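Local coordinates for protein beta-2-microglobulin (PDB 6LBE) that serves as a bony-fish beta-2-microglobulin, the small immunoglobulin-like chain that binds MHC class I and probably influences which peptides it presents, at residues 10-15 and 93-98; 49-54 and 66-71. All blocks are in the same frame, centred on the assembly; numbering follows the deposited sequence.

Interaction 1: 10-15 and 93-98; sequences VYSRNP and YTWEPD
A single water oxygen accepts hydrogen bonds from an N-H of each segment, one from Trp95 NE1 at 3.1 Å and one from Ser12 N at 3.2 Å. The water is consistent with the pair beside it: Ser12 N and Trp95 NE1 are 3.4 Å apart and both donors, so they cannot bond each other, and no direct hydrogen bond crosses the contact. This is one edge of the immunoglobulin C1-set sandwich, where strand 7-12 of one sheet meets the segment that continues from strand 91-94 of the other. Backbone bonds of Tyr11 with Ile25 and of Trp95 with Tyr79 tie each segment into its own sheet.

Trp95 and Val10 carry most of the contact. With CG anti to the backbone N of Trp95 (chi1 175°), the indole is swung toward 10-15 and offers its rim: Val10 C and Tyr11 CA lie at its edge, in the ring plane, and Ser12 OG stands near that plane, 3.4 Å from Trp95 CZ2. One face is occupied from within its own segment, Pro97 N sitting 4.0 Å above the ring centre. Val10 splits its methyls between two neighbours. CG1 packs on Trp95 CB at 3.7 Å, while CG2 reaches Tyr93 CB at 3.8 Å.

Tyr11 turns the other way, and its OH bonds to the backbone of the other protein chain, probably the class I heavy chain. Ser12 OG donates to Asn14 O at 2.9 Å, tilted 20° from the carbonyl plane, and Asn22 ND2 bonds to the same oxygen.

Interaction 2: 49-54 and 66-71; sequences GSTQTD and TKYVDF
One face of the Tyr68 ring is taken by Thr51: its CB stands 3.9 Å from the ring centroid and 29° off the normal, a CH-pi contact over the face. Thr51 O is above the same face but displaced toward the rim, and on the same side Thr51 CG2 lies over the hydroxyl end, 3.4 Å from Tyr68 OH. The two side chains run side by side in one direction, as directly paired residues of antiparallel strands do, both on the same face of the sheet. Tyr68 also packs on an acidic side chain of the other protein chain.

Two backbone bonds define that pair. Thr51 N reaches Tyr68 O at 3.0 Å with an N-H...O angle of 163°, and Tyr68 N returns to Thr51 O at 3.2 Å. Two residues on, the pattern is altered. Thr53 N still donates to Thr66 O at 3.0 Å, but Thr66 N bonds to the hydroxyl Thr53 OG1, also at 3.0 Å, where a regular ladder would use a carbonyl. Thr53 can do this because OG1 sits between its backbone N and carbonyl carbon (chi1 61°).

On the other side of the sheet, in the non-hydrogen-bonded pair, the amide NE2 of Gln52 lies 3.4 Å from Lys67 CE. The lysine chain bends at its third torsion past Ser50, and its NZ donates to Ile38 O on the facing sheet. A water joins Gly49 O to Thr51 OG1 at the strand's start. The whole is the antiparallel D-E hairpin of the C1-set fold, with D as the edge strand and E next to it.

How the interactions relate
Both interactions reach the four-stranded sheet ordered 7-12, 22-29, 63-71, 51-57, but at its opposite edges, with centres about 14 Å apart. Interaction 2 bonds two neighbouring strands within that sheet through a backbone ladder and is only partly buried. Interaction 1 spans from one sheet to the other, is largely buried, and relies on apolar packing and a bridging water instead. The two meet through Phe71, which takes no part in the pairing of interaction 2: its CZ lies 4.0 Å from Trp95 CZ2, the rings edge-to-face, and touches Ser12 CB. Each also faces the partner protein chain, through Tyr11 and Arg13 in one, Asp54 and Tyr68 in the other.

Interaction 1: 10-15 and 93-98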
loop_
_atom_site.group_PDB
_atom_site.type_symbol
_atom_site.label_atom_id
_atom_site.label_comp_id
_atom_site.label_asym_id
_atom_site.label_seq_id
_atom_site.Cartn_x
_atom_site.Cartn_y
_atom_site.Cartn_z
ATOM N N VAL B 10 10.903 10.168 0.591
ATOM C CA VAL B 10 11.329 10.344 1.975
ATOM C C VAL B 10 10.569 11.524 2.565
ATOM O O VAL B 10 10.595 12.629 2.008
ATOM C CB VAL B 10 12.845 10.588 2.078
ATOM C CG1 VAL B 10 13.346 10.249 3.480
ATOM C CG2 VAL B 10 13.601 9.825 1.002
ATOM N N TYR B 11 9.914 11.298 3.697
ATOM C CA TYR B 11 9.154 12.347 4.363
ATOM C C TYR B 11 9.061 12.023 5.846
ATOM O O TYR B 11 9.407 10.922 6.290
ATOM C CB TYR B 11 7.752 12.496 3.769
ATOM C CG TYR B 11 6.969 11.205 3.641
ATOM C CD1 TYR B 11 7.155 10.364 2.547
ATOM C CD2 TYR B 11 6.039 10.827 4.604
ATOM C CE1 TYR B 11 6.431 9.184 2.408
ATOM C CE2 TYR B 11 5.311 9.642 4.484
ATOM C CZ TYR B 11 5.510 8.828 3.376
ATOM O OH TYR B 11 4.790 7.667 3.227
ATOM N N SER B 12 8.574 13.003 6.607
ATOM C CA SER B 12 8.290 12.854 8.023
ATOM C C SER B 12 6.787 12.759 8.250
ATOM O O SER B 12 5.988 13.275 7.464
ATOM C CB SER B 12 8.871 14.022 8.812
ATOM O OG SER B 12 8.748 15.241 8.100
ATOM N N ARG B 13 6.401 12.061 9.316
ATOM C CA ARG B 13 4.980 11.936 9.625
ATOM C C ARG B 13 4.353 13.310 9.871
ATOM O O ARG B 13 3.358 13.676 9.240
ATOM C CB ARG B 13 4.784 11.033 10.835
ATOM C CG ARG B 13 3.356 10.997 11.301
ATOM C CD ARG B 13 3.247 10.463 12.704
ATOM N NE ARG B 13 1.970 9.796 12.924
ATOM C CZ ARG B 13 0.816 10.437 13.073
ATOM N NH1 ARG B 13 0.796 11.758 13.025
ATOM N NH2 ARG B 13 -0.315 9.761 13.272
ATOM N N ASN B 14 4.924 14.080 10.781
ATOM C CA ASN B 14 4.575 15.464 11.040
ATOM C C ASN B 14 5.538 16.409 10.324
ATOM O O ASN B 14 6.647 16.012 9.945
ATOM C CB ASN B 14 4.611 15.735 12.544
ATOM C CG ASN B 14 3.721 14.801 13.323
ATOM O OD1 ASN B 14 2.640 14.432 12.869
ATOM N ND2 ASN B 14 4.166 14.419 14.506
ATOM N N PRO B 15 5.139 17.671 10.128
ATOM C CA PRO B 15 6.028 18.654 9.487
ATOM C C PRO B 15 7.405 18.708 10.129
ATOM O O PRO B 15 7.553 18.688 11.352
ATOM C CB PRO B 15 5.277 19.976 9.670
ATOM C CG PRO B 15 3.837 19.565 9.657
ATOM C CD PRO B 15 3.804 18.242 10.395
ATOM N N TYR B 93 18.647 8.946 -1.104
ATOM C CA TYR B 93 17.633 9.985 -1.262
ATOM C C TYR B 93 17.554 10.755 0.043
ATOM O O TYR B 93 17.336 10.155 1.099
ATOM C CB TYR B 93 16.264 9.383 -1.611
ATOM C CG TYR B 93 16.269 8.535 -2.862
ATOM C CD1 TYR B 93 16.704 7.200 -2.830
ATOM C CD2 TYR B 93 15.855 9.062 -4.076
ATOM C CE1 TYR B 93 16.721 6.426 -3.975
ATOM C CE2 TYR B 93 15.856 8.284 -5.218
ATOM C CZ TYR B 93 16.293 6.978 -5.163
ATOM O OH TYR B 93 16.298 6.228 -6.312
ATOM N N THR B 94 17.713 12.076 -0.031
ATOM C CA THR B 94 17.906 12.914 1.150
ATOM C C THR B 94 16.589 13.523 1.625
ATOM O O THR B 94 15.866 14.157 0.853
ATOM C CB THR B 94 18.920 14.016 0.850
ATOM O OG1 THR B 94 20.130 13.417 0.366
ATOM C CG2 THR B 94 19.229 14.808 2.103
ATOM N N TRP B 95 16.282 13.341 2.897
ATOM C CA TRP B 95 15.062 13.925 3.423
ATOM C C TRP B 95 15.163 15.447 3.414
ATOM O O TRP B 95 16.110 16.029 3.965
ATOM C CB TRP B 95 14.791 13.415 4.824
ATOM C CG TRP B 95 13.605 14.061 5.474
ATOM C CD1 TRP B 95 12.281 13.847 5.182
ATOM C CD2 TRP B 95 13.634 15.026 6.531
ATOM N NE1 TRP B 95 11.490 14.623 5.993
ATOM C CE2 TRP B 95 12.294 15.355 6.831
ATOM C CE3 TRP B 95 14.662 15.642 7.253
ATOM C CZ2 TRP B 95 11.958 16.276 7.829
ATOM C CZ3 TRP B 95 14.330 16.551 8.232
ATOM C CH2 TRP B 95 12.986 16.865 8.512
ATOM N N GLU B 96 14.180 16.087 2.769
ATOM C CA GLU B 96 14.075 17.531 2.743
ATOM C C GLU B 96 12.825 17.968 3.494
ATOM O O GLU B 96 11.705 17.655 3.059
ATOM C CB GLU B 96 14.033 18.026 1.302
ATOM C CG GLU B 96 15.276 17.741 0.508
ATOM C CD GLU B 96 16.509 18.458 1.043
ATOM O OE1 GLU B 96 16.383 19.319 1.952
ATOM O OE2 GLU B 96 17.617 18.154 0.535
ATOM N N PRO B 97 12.953 18.693 4.604
ATOM C CA PRO B 97 11.760 19.245 5.264
ATOM C C PRO B 97 11.012 20.236 4.374
ATOM O O PRO B 97 11.597 20.943 3.551
ATOM C CB PRO B 97 12.323 19.936 6.514
ATOM C CG PRO B 97 13.794 20.102 6.247
ATOM C CD PRO B 97 14.191 18.979 5.346
ATOM N N ASP B 98 9.697 20.280 4.553
ATOM C CA ASP B 98 8.848 21.167 3.774
ATOM C C ASP B 98 8.621 22.499 4.468
ATOM O O ASP B 98 7.865 23.332 3.957
ATOM C CB ASP B 98 7.514 20.486 3.479
ATOM C CG ASP B 98 7.623 19.478 2.365
ATOM O OD1 ASP B 98 8.289 19.774 1.343
ATOM O OD2 ASP B 98 7.056 18.380 2.527
HETATM O O HOH W 1 8.801 15.897 5.247
#

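Interaction 2: 49-54 and 66-71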
loop_
_atom_site.group_PDB
_atom_site.type_symbol
_atom_site.label_atom_id
_atom_site.label_comp_id
_atom_site.label_asym_id
_atom_site.label_seq_id
_atom_site.Cartn_x
_atom_site.Cartn_y
_atom_site.Cartn_z
ATOM N N GLY B 49 16.516 0.481 14.991
ATOM C CA GLY B 49 15.137 0.358 15.425
ATOM C C GLY B 49 14.074 0.658 14.389
ATOM O O GLY B 49 12.930 0.922 14.763
ATOM N N SER B 50 14.403 0.591 13.107
ATOM C CA SER B 50 13.444 0.826 12.036
ATOM C C SER B 50 12.570 -0.399 11.778
ATOM O O SER B 50 12.970 -1.544 12.016
ATOM C CB SER B 50 14.178 1.188 10.749
ATOM O OG SER B 50 15.073 0.149 10.389
ATOM N N THR B 51 11.374 -0.146 11.263
ATOM C CA THR B 51 10.418 -1.188 10.915
ATOM C C THR B 51 10.237 -1.189 9.409
ATOM O O THR B 51 10.283 -0.132 8.779
ATOM C CB THR B 51 9.064 -0.957 11.607
ATOM O OG1 THR B 51 9.279 -0.735 13.003
ATOM C CG2 THR B 51 8.147 -2.149 11.447
ATOM N N GLN B 52 10.039 -2.369 8.832
ATOM C CA GLN B 52 9.763 -2.480 7.411
ATOM C C GLN B 52 8.495 -3.289 7.229
ATOM O O GLN B 52 8.400 -4.419 7.716
ATOM C CB GLN B 52 10.917 -3.125 6.641
ATOM C CG GLN B 52 10.799 -2.891 5.120
ATOM C CD GLN B 52 11.918 -3.513 4.323
ATOM O OE1 GLN B 52 11.704 -4.470 3.550
ATOM N NE2 GLN B 52 13.135 -2.994 4.517
ATOM N N THR B 53 7.525 -2.716 6.524
ATOM C CA THR B 53 6.280 -3.420 6.288
ATOM C C THR B 53 6.532 -4.670 5.450
ATOM O O THR B 53 7.582 -4.834 4.825
ATOM C CB THR B 53 5.268 -2.493 5.612
ATOM O OG1 THR B 53 5.777 -2.042 4.346
ATOM C CG2 THR B 53 5.018 -1.305 6.491
ATOM N N ASP B 54 5.552 -5.571 5.446
ATOM C CA ASP B 54 5.665 -6.789 4.656
ATOM C C ASP B 54 5.342 -6.507 3.193
ATOM O O ASP B 54 4.467 -5.697 2.876
ATOM C CB ASP B 54 4.743 -7.869 5.213
ATOM C CG ASP B 54 5.126 -8.288 6.634
ATOM O OD1 ASP B 54 6.345 -8.417 6.901
ATOM O OD2 ASP B 54 4.221 -8.497 7.481
ATOM N N THR B 66 7.331 0.156 2.943
ATOM C CA THR B 66 7.586 1.312 3.792
ATOM C C THR B 66 8.628 0.954 4.838
ATOM O O THR B 66 8.651 -0.174 5.339
ATOM C CB THR B 66 6.302 1.807 4.517
ATOM O OG1 THR B 66 5.263 2.100 3.572
ATOM C CG2 THR B 66 6.599 3.058 5.326
ATOM N N LYS B 67 9.488 1.903 5.166
ATOM C CA LYS B 67 10.323 1.797 6.355
ATOM C C LYS B 67 10.242 3.107 7.121
ATOM O O LYS B 67 10.226 4.184 6.522
ATOM C CB LYS B 67 11.792 1.470 6.029
ATOM C CG LYS B 67 12.709 1.538 7.252
ATOM C CD LYS B 67 14.061 0.889 7.034
ATOM C CE LYS B 67 13.926 -0.557 6.708
ATOM N NZ LYS B 67 15.231 -1.237 6.907
ATOM N N TYR B 68 10.176 3.007 8.441
ATOM C CA TYR B 68 10.085 4.183 9.289
ATOM C C TYR B 68 10.871 3.962 10.571
ATOM O O TYR B 68 11.170 2.825 10.959
ATOM C CB TYR B 68 8.639 4.526 9.643
ATOM C CG TYR B 68 7.888 3.396 10.292
ATOM C CD1 TYR B 68 7.908 3.218 11.679
ATOM C CD2 TYR B 68 7.159 2.504 9.525
ATOM C CE1 TYR B 68 7.207 2.179 12.270
ATOM C CE2 TYR B 68 6.469 1.474 10.104
ATOM C CZ TYR B 68 6.492 1.320 11.475
ATOM O OH TYR B 68 5.787 0.291 12.034
ATOM N N VAL B 69 11.173 5.075 11.240
ATOM C CA VAL B 69 11.982 5.061 12.446
ATOM C C VAL B 69 11.745 6.381 13.166
ATOM O O VAL B 69 11.483 7.407 12.536
ATOM C CB VAL B 69 13.475 4.840 12.093
ATOM C CG1 VAL B 69 14.021 6.051 11.374
ATOM C CG2 VAL B 69 14.274 4.571 13.315
ATOM N N ASP B 70 11.795 6.349 14.490
ATOM C CA ASP B 70 11.752 7.606 15.218
ATOM C C ASP B 70 13.000 8.436 14.909
ATOM O O ASP B 70 14.094 7.905 14.687
ATOM C CB ASP B 70 11.631 7.363 16.725
ATOM C CG ASP B 70 10.261 6.783 17.133
ATOM O OD1 ASP B 70 9.351 6.684 16.276
ATOM O OD2 ASP B 70 10.101 6.430 18.327
ATOM N N PHE B 71 12.831 9.752 14.861
ATOM C CA PHE B 71 13.984 10.626 14.740
ATOM C C PHE B 71 13.625 11.979 15.336
ATOM O O PHE B 71 12.464 12.268 15.648
ATOM C CB PHE B 71 14.491 10.700 13.278
ATOM C CG PHE B 71 13.755 11.676 12.385
ATOM C CD1 PHE B 71 12.361 11.731 12.353
ATOM C CD2 PHE B 71 14.465 12.503 11.525
ATOM C CE1 PHE B 71 11.682 12.627 11.498
ATOM C CE2 PHE B 71 13.803 13.394 10.668
ATOM C CZ PHE B 71 12.403 13.452 10.658
HETATM O O HOH W 2 10.162 1.510 14.036
HETATM O O HOH W 3 17.239 0.975 8.456
#